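Local coordinates for SusD superfamily protein (PDB 3MCX) that is of unknown function but, as a zinc-binding outer-membrane member of the SusD family, probably captures glycans at the cell surface for uptake, at residues 304-309 and 388-393; 376-381 and 396-401; 363-368 and 405-410; 236-241 and 355-360. All coordinates share one frame; numbering follows the deposited sequence. Where two conformers were deposited one is given.

Contact 1: 304-309 and 388-393. With ZN (zinc ion), chain F.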
loop_
_atom_site.group_PDB
_atom_site.type_symbol
_atom_site.label_atom_id
_atom_site.label_comp_id
_atom_site.label_asym_id
_atom_site.label_seq_id
_atom_site.Cartn_x
_atom_site.Cartn_y
_atom_site.Cartn_z
ATOM N N ASP A 304 20.045 -4.410 14.873
ATOM C CA ASP A 304 20.838 -5.509 14.307
ATOM C C ASP A 304 21.793 -4.970 13.240
ATOM O O ASP A 304 21.369 -4.704 12.117
ATOM C CB ASP A 304 19.924 -6.627 13.742
ATOM C CG ASP A 304 20.712 -7.778 13.127
ATOM O OD1 ASP A 304 21.959 -7.780 13.239
ATOM O OD2 ASP A 304 20.068 -8.664 12.511
ATOM N N PRO A 305 23.076 -4.797 13.589
ATOM C CA PRO A 305 24.038 -4.287 12.601
ATOM C C PRO A 305 24.307 -5.204 11.406
ATOM O O PRO A 305 24.851 -4.716 10.404
ATOM C CB PRO A 305 25.328 -4.081 13.405
ATOM C CG PRO A 305 25.001 -4.316 14.800
ATOM C CD PRO A 305 23.654 -4.899 14.940
ATOM N N LYS A 306 23.912 -6.487 11.489
ATOM C CA LYS A 306 24.137 -7.457 10.403
ATOM C C LYS A 306 22.973 -7.504 9.401
ATOM O O LYS A 306 22.978 -8.306 8.461
ATOM C CB LYS A 306 24.319 -8.873 10.991
ATOM C CG LYS A 306 25.423 -8.998 12.048
ATOM C CD LYS A 306 26.744 -8.616 11.510
ATOM C CE LYS A 306 27.835 -8.981 12.520
ATOM N NZ LYS A 306 29.180 -8.575 12.046
ATOM N N ASP A 307 21.967 -6.670 9.614
ATOM C CA ASP A 307 20.772 -6.657 8.801
ATOM C C ASP A 307 21.116 -6.152 7.373
ATOM O O ASP A 307 21.667 -5.065 7.196
ATOM C CB ASP A 307 19.736 -5.760 9.465
ATOM C CG ASP A 307 18.355 -5.950 8.917
ATOM O OD1 ASP A 307 18.149 -5.975 7.667
ATOM O OD2 ASP A 307 17.399 -6.015 9.738
ATOM N N VAL A 308 20.780 -6.937 6.357
ATOM C CA VAL A 308 21.045 -6.523 4.970
ATOM C C VAL A 308 20.304 -5.234 4.596
ATOM O O VAL A 308 20.760 -4.516 3.709
ATOM C CB VAL A 308 20.663 -7.648 3.977
ATOM C CG1 VAL A 308 19.172 -7.848 3.880
ATOM C CG2 VAL A 308 21.320 -7.403 2.565
ATOM N N ARG A 309 19.191 -4.921 5.261
ATOM C CA ARG A 309 18.369 -3.755 4.902
ATOM C C ARG A 309 19.062 -2.409 5.194
ATOM O O ARG A 309 18.598 -1.371 4.711
ATOM C CB ARG A 309 16.986 -3.892 5.559
ATOM C CG ARG A 309 16.215 -5.027 4.916
ATOM C CD ARG A 309 15.038 -5.529 5.724
ATOM N NE ARG A 309 15.454 -6.170 6.969
ATOM C CZ ARG A 309 14.698 -7.000 7.675
ATOM N NH1 ARG A 309 13.492 -7.368 7.247
ATOM N NH2 ARG A 309 15.138 -7.458 8.824
ATOM N N ARG A 388 17.536 -12.074 6.013
ATOM C CA ARG A 388 17.807 -10.645 6.156
ATOM C C ARG A 388 18.955 -10.331 7.115
ATOM O O ARG A 388 19.397 -9.182 7.214
ATOM C CB ARG A 388 16.535 -9.904 6.585
ATOM C CG ARG A 388 15.376 -10.063 5.625
ATOM C CD ARG A 388 15.619 -9.386 4.302
ATOM N NE ARG A 388 14.436 -9.546 3.516
ATOM C CZ ARG A 388 14.250 -10.487 2.597
ATOM N NH1 ARG A 388 15.206 -11.331 2.295
ATOM N NH2 ARG A 388 13.072 -10.519 1.982
ATOM N N THR A 389 19.402 -11.324 7.859
ATOM C CA THR A 389 20.521 -11.143 8.776
ATOM C C THR A 389 21.359 -12.400 8.864
ATOM O O THR A 389 20.871 -13.498 8.615
ATOM C CB THR A 389 20.044 -10.720 10.189
ATOM O OG1 THR A 389 21.180 -10.482 11.029
ATOM C CG2 THR A 389 19.147 -11.799 10.829
ATOM N N THR A 390 22.625 -12.244 9.219
ATOM C CA THR A 390 23.475 -13.396 9.513
ATOM C C THR A 390 23.516 -13.769 10.996
ATOM O O THR A 390 24.153 -14.740 11.364
ATOM C CB THR A 390 24.912 -13.152 9.053
ATOM O OG1 THR A 390 25.358 -11.901 9.592
ATOM C CG2 THR A 390 24.974 -13.100 7.522
ATOM N N ASP A 391 22.841 -12.979 11.831
ATOM C CA ASP A 391 22.841 -13.234 13.275
ATOM C C ASP A 391 21.709 -14.248 13.541
ATOM O O ASP A 391 20.544 -13.895 13.532
ATOM C CB ASP A 391 22.557 -11.912 14.004
ATOM C CG ASP A 391 22.512 -12.070 15.515
ATOM O OD1 ASP A 391 22.731 -13.191 16.036
ATOM O OD2 ASP A 391 22.177 -11.062 16.166
ATOM N N THR A 392 22.088 -15.497 13.798
ATOM C CA THR A 392 21.101 -16.585 13.967
ATOM C C THR A 392 20.206 -16.422 15.198
ATOM O O THR A 392 19.040 -16.861 15.183
ATOM C CB THR A 392 21.784 -17.952 14.043
ATOM O OG1 THR A 392 22.606 -18.021 15.210
ATOM C CG2 THR A 392 22.632 -18.205 12.795
ATOM N N SER A 393 20.712 -15.739 16.228
ATOM C CA SER A 393 19.921 -15.480 17.432
ATOM C C SER A 393 18.758 -14.541 17.198
ATOM O O SER A 393 17.908 -14.408 18.074
ATOM C CB SER A 393 20.804 -14.937 18.575
ATOM O OG SER A 393 21.195 -13.602 18.300
HETATM ZN ZN ZN F . 23.481 -13.555 17.955
HETATM O O HOH W 1 23.084 -8.611 15.516
HETATM O O HOH W 2 23.192 -11.413 18.604
HETATM O O HOH W 3 23.703 -15.564 17.155
HETATM O O HOH W 4 23.934 -14.264 19.822
HETATM O O HOH W 5 25.532 -13.331 17.489
#
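Thr-389 OG1 is gripped twice: it donates to Asp-304 OD2 at 2.6 Å, on the syn lone pair of that oxygen, and it accepts the backbone N-H of Asp-391, closing an ST turn. The hydroxyl lies opposite the threonine's own backbone N (chi1 -177°), which carries it to Asp-304. The other oxygen of that aspartate, OD1, takes the N-H of Lys-306 from above the carboxylate plane in an Asx turn. Asp-304 OD1 and Asp-391 OD2 stand 4.4 Å apart, and a water donates to both; Gln-394 also bonds to Asp-391 OD2. Asp-391 turns its OD1 to the zinc ion at 2.1 Å, where Ser-393 OG and four waters complete six ligands.

Deeper in, the two loops join through their backbones, Val-308 N bonding to Arg-388 O at 2.8 Å and 166°. Beside it Arg-309 takes Asp-307 side-on, NE to OD1 and NH2 to OD2, with both acceptors close to the guanidinium plane. One face of that guanidinium lies over Arg-388 CB, 3.6 Å from Arg-309 CZ, and the two guanidinium planes stand nearly perpendicular. Both arginines salt-bridge to Glu-413 OE1, which probably offsets their repulsion; Arg-309 also meets Glu-409, and Arg-388 meets Glu-255. An alanine in place of Arg-309 would probably leave the Asp-307 carboxylate without its cationic mate and uncover the Arg-388 methylenes.

The arrangement amounts to a second shell behind the zinc site: Asp-304, through Thr-389 and the bridging water, probably helps to set the loop that carries the zinc ligands.

Contact 2: 376-381 and 396-401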
loop_
_atom_site.group_PDB
_atom_site.type_symbol
_atom_site.label_atom_id
_atom_site.label_comp_id
_atom_site.label_asym_id
_atom_site.label_seq_id
_atom_site.Cartn_x
_atom_site.Cartn_y
_atom_site.Cartn_z
ATOM N N GLU A 376 4.161 -23.387 12.599
ATOM C CA GLU A 376 4.217 -23.072 11.169
ATOM C C GLU A 376 4.348 -21.563 10.952
ATOM O O GLU A 376 5.155 -21.088 10.136
ATOM C CB GLU A 376 2.984 -23.657 10.449
ATOM C CG GLU A 376 3.040 -23.531 8.949
ATOM C CD GLU A 376 1.881 -24.205 8.264
ATOM O OE1 GLU A 376 0.751 -23.699 8.393
ATOM O OE2 GLU A 376 2.118 -25.239 7.592
ATOM N N ALA A 377 3.526 -20.799 11.663
ATOM C CA ALA A 377 3.559 -19.336 11.607
ATOM C C ALA A 377 4.920 -18.730 12.002
ATOM O O ALA A 377 5.442 -17.801 11.328
ATOM C CB ALA A 377 2.436 -18.766 12.496
ATOM N N GLN A 378 5.491 -19.263 13.080
ATOM C CA GLN A 378 6.800 -18.850 13.564
ATOM C C GLN A 378 7.861 -19.125 12.484
ATOM O O GLN A 378 8.745 -18.296 12.222
ATOM C CB GLN A 378 7.018 -19.577 14.898
ATOM C CG GLN A 378 8.337 -20.034 15.249
ATOM C CD GLN A 378 8.267 -20.962 16.457
ATOM O OE1 GLN A 378 7.237 -21.048 17.134
ATOM N NE2 GLN A 378 9.344 -21.644 16.722
ATOM N N GLY A 379 7.701 -20.242 11.790
ATOM C CA GLY A 379 8.585 -20.600 10.678
ATOM C C GLY A 379 8.557 -19.557 9.591
ATOM O O GLY A 379 9.588 -19.231 9.010
ATOM N N TYR A 380 7.371 -19.016 9.304
ATOM C CA TYR A 380 7.273 -18.016 8.242
ATOM C C TYR A 380 7.965 -16.712 8.621
ATOM O O TYR A 380 8.587 -16.048 7.774
ATOM C CB TYR A 380 5.813 -17.749 7.848
ATOM C CG TYR A 380 5.102 -18.949 7.258
ATOM C CD1 TYR A 380 5.751 -19.822 6.375
ATOM C CD2 TYR A 380 3.766 -19.212 7.568
ATOM C CE1 TYR A 380 5.084 -20.917 5.830
ATOM C CE2 TYR A 380 3.100 -20.290 7.016
ATOM C CZ TYR A 380 3.752 -21.134 6.150
ATOM O OH TYR A 380 3.082 -22.220 5.599
ATOM N N LEU A 381 7.855 -16.321 9.883
ATOM C CA LEU A 381 8.618 -15.167 10.365
ATOM C C LEU A 381 10.111 -15.428 10.198
ATOM O O LEU A 381 10.847 -14.569 9.727
ATOM C CB LEU A 381 8.314 -14.843 11.831
ATOM C CG LEU A 381 9.060 -13.594 12.330
ATOM C CD1 LEU A 381 8.730 -12.327 11.523
ATOM C CD2 LEU A 381 8.855 -13.411 13.865
ATOM N N VAL A 396 13.316 -16.483 15.895
ATOM C CA VAL A 396 12.471 -16.699 17.065
ATOM C C VAL A 396 12.214 -18.173 17.362
ATOM O O VAL A 396 12.195 -19.026 16.463
ATOM C CB VAL A 396 11.109 -15.982 16.908
ATOM C CG1 VAL A 396 11.316 -14.482 16.742
ATOM C CG2 VAL A 396 10.339 -16.553 15.706
ATOM N N SER A 397 12.063 -18.445 18.651
ATOM C CA SER A 397 11.498 -19.682 19.173
ATOM C C SER A 397 10.056 -19.386 19.567
ATOM O O SER A 397 9.631 -18.246 19.516
ATOM C CB SER A 397 12.242 -20.112 20.436
ATOM O OG SER A 397 12.105 -19.072 21.408
ATOM N N THR A 398 9.320 -20.401 20.028
ATOM C CA THR A 398 7.941 -20.164 20.481
ATOM C C THR A 398 7.892 -19.100 21.579
ATOM O O THR A 398 7.007 -18.240 21.556
ATOM C CB THR A 398 7.240 -21.470 20.935
ATOM O OG1 THR A 398 7.230 -22.382 19.824
ATOM C CG2 THR A 398 5.768 -21.183 21.334
ATOM N N GLU A 399 8.876 -19.107 22.479
ATOM C CA GLU A 399 8.928 -18.118 23.565
ATOM C C GLU A 399 9.177 -16.679 23.092
ATOM O O GLU A 399 8.671 -15.729 23.705
ATOM C CB GLU A 399 9.956 -18.513 24.639
ATOM C CG GLU A 399 11.379 -18.750 24.149
ATOM N N THR A 400 9.957 -16.491 22.016
ATOM C CA THR A 400 10.288 -15.155 21.530
ATOM C C THR A 400 9.445 -14.742 20.314
ATOM O O THR A 400 9.584 -13.664 19.789
ATOM C CB THR A 400 11.804 -15.009 21.224
ATOM O OG1 THR A 400 12.182 -15.992 20.242
ATOM C CG2 THR A 400 12.622 -15.218 22.513
ATOM N N PHE A 401 8.538 -15.610 19.905
ATOM C CA PHE A 401 7.612 -15.321 18.825
ATOM C C PHE A 401 6.448 -14.501 19.370
ATOM O O PHE A 401 5.415 -15.065 19.770
ATOM C CB PHE A 401 7.116 -16.635 18.203
ATOM C CG PHE A 401 6.198 -16.475 17.000
ATOM C CD1 PHE A 401 6.479 -15.575 15.977
ATOM C CD2 PHE A 401 5.081 -17.317 16.852
ATOM C CE1 PHE A 401 5.656 -15.453 14.857
ATOM C CE2 PHE A 401 4.233 -17.176 15.731
ATOM C CZ PHE A 401 4.540 -16.275 14.739
HETATM O O HOH W 6 10.303 -23.045 19.639
HETATM O O HOH W 7 12.686 -21.583 15.899
#
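Phe-401 carries most of the apolar part of this contact, laying one ring face on helix 374-385. Gln-378 CA sits almost on the ring normal, 3.7 Å from the centroid, in a CH-pi contact, and Gln-378 CB covers the same face nearer CD2. At the ring edge comes Leu-381 CD2, 3.8 Å from Phe-401 CD1. That same methyl meets Val-396 CG2 at 3.9 Å, so the leucine wedges between the two loop residues.

The polar part belongs mainly to the Gln-378 amide. Its chi1 of 144° lies off the staggered values, and beyond CG the chain runs extended to the loop. There Thr-398 OG1 stands 3.0 Å from Gln-378 OE1 and may donate to it, though the proton could go to another acceptor. NE2 works through water: one molecule, which it holds weakly, accepts from Thr-398 N, and another, also weakly held, donates to Val-396 O. A direct bond joins Val-396 N to Asn-382 OD1 of the same helix.

Chemically the loop is therefore fixed to the helix by packed carbon and that one direct bond, while the polar links of Gln-378 are few and partly carried by weakly held waters, so probably more yielding.

Contact 3: 363-368 and 405-410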
loop_
_atom_site.group_PDB
_atom_site.type_symbol
_atom_site.label_atom_id
_atom_site.label_comp_id
_atom_site.label_asym_id
_atom_site.label_seq_id
_atom_site.Cartn_x
_atom_site.Cartn_y
_atom_site.Cartn_z
ATOM N N ALA A 363 0.992 -14.187 7.076
ATOM C CA ALA A 363 0.784 -15.511 7.672
ATOM C C ALA A 363 1.297 -15.589 9.116
ATOM O O ALA A 363 0.644 -16.172 9.981
ATOM C CB ALA A 363 1.436 -16.625 6.790
ATOM N N ALA A 364 2.491 -15.060 9.362
ATOM C CA ALA A 364 3.051 -15.120 10.696
ATOM C C ALA A 364 2.149 -14.403 11.709
ATOM O O ALA A 364 1.865 -14.967 12.771
ATOM C CB ALA A 364 4.449 -14.534 10.723
ATOM N N GLU A 365 1.696 -13.213 11.347
ATOM C CA GLU A 365 0.850 -12.393 12.225
ATOM C C GLU A 365 -0.533 -13.070 12.406
ATOM O O GLU A 365 -1.014 -13.198 13.523
ATOM C CB GLU A 365 0.702 -10.978 11.692
ATOM C CG GLU A 365 -0.065 -10.030 12.602
ATOM C CD GLU A 365 -0.162 -8.626 12.060
ATOM O OE1 GLU A 365 0.569 -8.259 11.098
ATOM O OE2 GLU A 365 -1.024 -7.874 12.595
ATOM N N ALA A 366 -1.135 -13.537 11.313
ATOM C CA ALA A 366 -2.436 -14.187 11.398
ATOM C C ALA A 366 -2.361 -15.449 12.252
ATOM O O ALA A 366 -3.272 -15.728 13.029
ATOM C CB ALA A 366 -2.980 -14.505 10.010
ATOM N N GLY A 367 -1.272 -16.208 12.133
ATOM C CA GLY A 367 -1.108 -17.422 12.910
ATOM C C GLY A 367 -1.001 -17.144 14.407
ATOM O O GLY A 367 -1.670 -17.756 15.235
ATOM N N LEU A 368 -0.131 -16.201 14.758
ATOM C CA LEU A 368 0.053 -15.839 16.149
ATOM C C LEU A 368 -1.257 -15.326 16.752
ATOM O O LEU A 368 -1.631 -15.743 17.820
ATOM C CB LEU A 368 1.154 -14.802 16.314
ATOM C CG LEU A 368 1.513 -14.473 17.764
ATOM C CD1 LEU A 368 2.051 -15.681 18.498
ATOM C CD2 LEU A 368 2.530 -13.364 17.787
ATOM N N ARG A 405 7.590 -8.634 18.020
ATOM C CA ARG A 405 8.670 -9.084 17.136
ATOM C C ARG A 405 8.273 -9.160 15.666
ATOM O O ARG A 405 9.054 -8.782 14.780
ATOM C CB ARG A 405 9.250 -10.392 17.614
ATOM C CG ARG A 405 10.540 -10.777 16.881
ATOM C CD ARG A 405 11.652 -9.778 17.180
ATOM N NE ARG A 405 12.893 -10.049 16.462
ATOM C CZ ARG A 405 13.141 -9.699 15.199
ATOM N NH1 ARG A 405 12.197 -9.147 14.423
ATOM N NH2 ARG A 405 14.335 -10.017 14.685
ATOM N N ILE A 406 7.045 -9.582 15.382
ATOM C CA ILE A 406 6.532 -9.587 14.032
ATOM C C ILE A 406 6.402 -8.161 13.481
ATOM O O ILE A 406 6.800 -7.859 12.344
ATOM C CB ILE A 406 5.153 -10.275 13.946
ATOM C CG1 ILE A 406 5.251 -11.749 14.352
ATOM C CG2 ILE A 406 4.602 -10.152 12.529
ATOM C CD1 ILE A 406 3.850 -12.391 14.523
ATOM N N LEU A 407 5.831 -7.280 14.297
ATOM C CA LEU A 407 5.604 -5.906 13.868
ATOM C C LEU A 407 6.913 -5.147 13.619
ATOM O O LEU A 407 6.983 -4.362 12.670
ATOM C CB LEU A 407 4.675 -5.190 14.876
ATOM C CG LEU A 407 3.264 -5.802 14.968
ATOM C CD1 LEU A 407 2.386 -4.899 15.894
ATOM C CD2 LEU A 407 2.563 -5.962 13.621
ATOM N N LYS A 408 7.924 -5.381 14.472
ATOM C CA LYS A 408 9.276 -4.891 14.175
ATOM C C LYS A 408 9.797 -5.391 12.835
ATOM O O LYS A 408 10.326 -4.608 12.048
ATOM C CB LYS A 408 10.270 -5.274 15.260
ATOM C CG LYS A 408 10.168 -4.474 16.563
ATOM C CD LYS A 408 11.320 -4.814 17.503
ATOM C CE LYS A 408 11.431 -3.917 18.720
ATOM N NZ LYS A 408 12.679 -4.191 19.522
ATOM N N GLU A 409 9.657 -6.674 12.551
ATOM C CA GLU A 409 10.142 -7.206 11.286
ATOM C C GLU A 409 9.411 -6.590 10.114
ATOM O O GLU A 409 10.033 -6.276 9.076
ATOM C CB GLU A 409 10.011 -8.732 11.260
ATOM C CG GLU A 409 10.898 -9.391 10.215
ATOM C CD GLU A 409 12.360 -9.157 10.456
ATOM O OE1 GLU A 409 12.780 -8.893 11.602
ATOM O OE2 GLU A 409 13.109 -9.275 9.466
ATOM N N ARG A 410 8.098 -6.393 10.240
ATOM C CA ARG A 410 7.334 -5.741 9.181
ATOM C C ARG A 410 7.800 -4.323 8.915
ATOM O O ARG A 410 7.874 -3.888 7.760
ATOM C CB ARG A 410 5.835 -5.711 9.505
ATOM C CG ARG A 410 5.144 -7.097 9.503
ATOM C CD ARG A 410 3.642 -6.993 9.859
ATOM N NE ARG A 410 2.948 -6.215 8.849
ATOM C CZ ARG A 410 2.386 -6.682 7.735
ATOM N NH1 ARG A 410 2.270 -7.983 7.498
ATOM N NH2 ARG A 410 1.880 -5.830 6.902
#
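Helices 356-370 and 403-414 run antiparallel, the axes of the two short segments 10.3 Å apart at an angle of 164°, with Glu-365 and Ile-406 closest in CA position. They pack within the helical part of the SusD fold, which belongs to the TPR clan.

Ile-406 is the apolar centre. Its CG1 branch stands anti to the carbonyl carbon (chi1 -63°) and extends on to CD1, which reaches the opposing helix between Ala-364 and Leu-368. There CD1 lies 3.7 Å from Leu-368 CD2, the two side chains sliding past each other in opposite directions, and it rests as closely on the backbone oxygen of Ala-364. The shorter branch, CG2, faces Glu-365 CB. Phe-401 packs against both Ile-406 and Leu-368, covering this seam.

One turn further along, the contact becomes charged. Glu-365, fully extended, passes over Leu-407 CD2 at a slant and crosses Arg-410 at about a right angle. Its carboxylate is bound more firmly outside the pair, by Arg-426 and Asn-427, just as Arg-410 bonds to Asn-362 and Asp-423. Across the helices the attraction is probably only electrostatic: Glu-365 OE1 lies well out of the guanidinium plane, 3.9 Å from Arg-410 NE in a long salt bridge. No N-H of Arg-410 points at that oxygen, and of the Arg-410 atoms the one closest to Glu-365 OE1 is the methylene carbon CD, at 3.5 Å.

Contact 4: 236-241 and 355-360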
loop_
_atom_site.group_PDB
_atom_site.type_symbol
_atom_site.label_atom_id
_atom_site.label_comp_id
_atom_site.label_asym_id
_atom_site.label_seq_id
_atom_site.Cartn_x
_atom_site.Cartn_y
_atom_site.Cartn_z
ATOM N N TYR A 236 7.395 -17.948 -7.540
ATOM C CA TYR A 236 7.875 -16.813 -6.734
ATOM C C TYR A 236 8.820 -17.347 -5.671
ATOM O O TYR A 236 8.668 -18.491 -5.219
ATOM C CB TYR A 236 6.710 -16.056 -6.050
ATOM C CG TYR A 236 5.650 -15.642 -7.050
ATOM C CD1 TYR A 236 5.840 -14.536 -7.850
ATOM C CD2 TYR A 236 4.503 -16.413 -7.257
ATOM C CE1 TYR A 236 4.917 -14.176 -8.816
ATOM C CE2 TYR A 236 3.561 -16.043 -8.211
ATOM C CZ TYR A 236 3.764 -14.939 -8.989
ATOM O OH TYR A 236 2.856 -14.590 -9.970
ATOM N N GLN A 237 9.811 -16.536 -5.296
ATOM C CA GLN A 237 10.880 -16.926 -4.356
ATOM C C GLN A 237 11.236 -15.740 -3.482
ATOM O O GLN A 237 11.395 -14.632 -4.003
ATOM C CB GLN A 237 12.179 -17.304 -5.114
ATOM C CG GLN A 237 12.252 -18.662 -5.736
ATOM C CD GLN A 237 13.640 -18.956 -6.286
ATOM O OE1 GLN A 237 14.605 -18.204 -6.042
ATOM N NE2 GLN A 237 13.756 -20.045 -7.031
ATOM N N LEU A 238 11.418 -15.956 -2.177
ATOM C CA LEU A 238 11.935 -14.916 -1.290
ATOM C C LEU A 238 13.371 -14.535 -1.714
ATOM O O LEU A 238 14.163 -15.400 -2.143
ATOM C CB LEU A 238 11.929 -15.401 0.178
ATOM C CG LEU A 238 10.557 -15.548 0.818
ATOM C CD1 LEU A 238 10.736 -16.171 2.186
ATOM C CD2 LEU A 238 9.810 -14.203 0.923
ATOM N N TYR A 239 13.689 -13.252 -1.606
ATOM C CA TYR A 239 15.058 -12.786 -1.884
ATOM C C TYR A 239 16.028 -13.325 -0.858
ATOM O O TYR A 239 15.746 -13.325 0.342
ATOM C CB TYR A 239 15.151 -11.253 -1.908
ATOM C CG TYR A 239 14.194 -10.643 -2.931
ATOM C CD1 TYR A 239 14.109 -11.154 -4.225
ATOM C CD2 TYR A 239 13.395 -9.585 -2.595
ATOM C CE1 TYR A 239 13.237 -10.617 -5.141
ATOM C CE2 TYR A 239 12.481 -9.041 -3.498
ATOM C CZ TYR A 239 12.434 -9.576 -4.788
ATOM O OH TYR A 239 11.530 -9.121 -5.722
ATOM N N SER A 240 17.182 -13.762 -1.333
ATOM C CA SER A 240 18.291 -14.157 -0.446
ATOM C C SER A 240 18.946 -12.898 0.115
ATOM O O SER A 240 18.785 -11.787 -0.408
ATOM C CB SER A 240 19.353 -14.940 -1.205
ATOM O OG SER A 240 20.011 -14.093 -2.142
ATOM N N TYR A 241 19.747 -13.087 1.152
ATOM C CA TYR A 241 20.538 -12.008 1.737
ATOM C C TYR A 241 21.479 -11.410 0.680
ATOM O O TYR A 241 21.664 -10.180 0.599
ATOM C CB TYR A 241 21.327 -12.592 2.901
ATOM C CG TYR A 241 22.119 -11.610 3.725
ATOM C CD1 TYR A 241 23.354 -11.164 3.308
ATOM C CD2 TYR A 241 21.629 -11.156 4.933
ATOM C CE1 TYR A 241 24.081 -10.265 4.084
ATOM C CE2 TYR A 241 22.346 -10.269 5.707
ATOM C CZ TYR A 241 23.551 -9.830 5.284
ATOM O OH TYR A 241 24.234 -8.926 6.066
ATOM N N ARG A 355 4.165 -8.104 -2.576
ATOM C CA ARG A 355 5.217 -9.080 -2.802
ATOM C C ARG A 355 5.260 -10.154 -1.706
ATOM O O ARG A 355 4.630 -10.055 -0.651
ATOM C CB ARG A 355 6.570 -8.402 -2.971
ATOM C CG ARG A 355 7.095 -7.718 -1.765
ATOM C CD ARG A 355 8.436 -7.055 -2.082
ATOM N NE ARG A 355 8.928 -6.234 -0.967
ATOM C CZ ARG A 355 9.733 -6.618 0.034
ATOM N NH1 ARG A 355 10.333 -7.805 0.051
ATOM N NH2 ARG A 355 10.009 -5.764 0.999
ATOM N N LEU A 356 6.007 -11.204 -2.005
ATOM C CA LEU A 356 5.959 -12.410 -1.213
ATOM C C LEU A 356 6.340 -12.171 0.257
ATOM O O LEU A 356 5.782 -12.830 1.125
ATOM C CB LEU A 356 6.847 -13.469 -1.859
ATOM C CG LEU A 356 6.687 -14.916 -1.417
ATOM C CD1 LEU A 356 5.233 -15.411 -1.615
ATOM C CD2 LEU A 356 7.703 -15.838 -2.097
ATOM N N SER A 357 7.315 -11.304 0.554
ATOM C CA SER A 357 7.683 -11.094 1.969
ATOM C C SER A 357 6.461 -10.663 2.800
ATOM O O SER A 357 6.315 -11.098 3.963
ATOM C CB SER A 357 8.790 -10.048 2.156
ATOM O OG SER A 357 10.065 -10.543 1.793
ATOM N N GLU A 358 5.588 -9.827 2.223
ATOM C CA GLU A 358 4.409 -9.377 2.973
ATOM C C GLU A 358 3.512 -10.566 3.264
ATOM O O GLU A 358 2.910 -10.644 4.336
ATOM C CB GLU A 358 3.614 -8.292 2.240
ATOM C CG GLU A 358 2.374 -7.890 3.003
ATOM C CD GLU A 358 1.483 -6.908 2.281
ATOM O OE1 GLU A 358 1.973 -6.235 1.366
ATOM O OE2 GLU A 358 0.284 -6.828 2.610
ATOM N N VAL A 359 3.409 -11.464 2.300
ATOM C CA VAL A 359 2.534 -12.630 2.427
ATOM C C VAL A 359 3.022 -13.526 3.576
ATOM O O VAL A 359 2.229 -13.989 4.386
ATOM C CB VAL A 359 2.420 -13.422 1.095
ATOM C CG1 VAL A 359 1.599 -14.679 1.295
ATOM C CG2 VAL A 359 1.815 -12.549 -0.012
ATOM N N TYR A 360 4.329 -13.773 3.653
ATOM C CA TYR A 360 4.894 -14.539 4.768
ATOM C C TYR A 360 4.625 -13.838 6.110
ATOM O O TYR A 360 4.288 -14.503 7.087
ATOM C CB TYR A 360 6.407 -14.766 4.571
ATOM C CG TYR A 360 6.794 -15.938 3.697
ATOM C CD1 TYR A 360 6.586 -15.932 2.318
ATOM C CD2 TYR A 360 7.359 -17.066 4.266
ATOM C CE1 TYR A 360 6.944 -17.023 1.548
ATOM C CE2 TYR A 360 7.733 -18.158 3.508
ATOM C CZ TYR A 360 7.501 -18.146 2.145
ATOM O OH TYR A 360 7.872 -19.284 1.418
#
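Leu-238 and Tyr-360 are brought together by similar first torsions, each CG anti to its carbonyl carbon (chi1 -70° and -84°), which send the two side chains at each other from opposite directions. The setting is the start of helix 356-370 in the helical SusD fold, with Arg-355 at the N-cap position, against the loop that follows helix 218-231.

Leu-238 is forked over the first turn. Its CD1 methyl lies over the centre of the Tyr-360 ring, 3.8 Å from the centroid and 10° off the normal, a well-centred CH-pi contact. The other methyl, CD2, turns to Leu-356 CG at 4.0 Å and to Ser-357 OG at 3.8 Å. That hydroxyl is satisfied by Glu-255, which also takes Arg-355 NH1 and the backbone N of Tyr-239, so one carboxylate ties loop and helix start together. With an alanine replacing Tyr-360, Leu-238 CD1 would probably lose the ring face it rests on, and a gap would be likely to open between loop and helix. The ring also packs on Asp-383, a zinc-site residue, and on Ile-384 of helix 374-385.

Leu-356 adds to the packing, crossing Leu-238 at about a right angle. Its CD2 methyl presses on the loop backbone, 3.7 Å from Leu-238 N, and lies 4.1 Å from Tyr-236 CB.

Helices 356-370, 374-385 and 403-414 follow one another in the chain; contacts 2, 3 and 4 draw on them, while contact 1 joins two loops beside them. Contact 4 uses the start of helix 356-370 and contact 3 its later half, their centres about 14 Å apart. Contact 2 falls between the two segments of contact 3 in sequence, centres about 9 Å apart. The first segment of contact 1 lies between the two of contact 4, its second between the two of contact 2. About 16 to 17 Å from the others, contact 1 is tied to contact 3 by Arg-309 with Glu-409, and to contact 4 by Arg-388 with Tyr-239. The zinc-bearing loop is thus linked to the helical core.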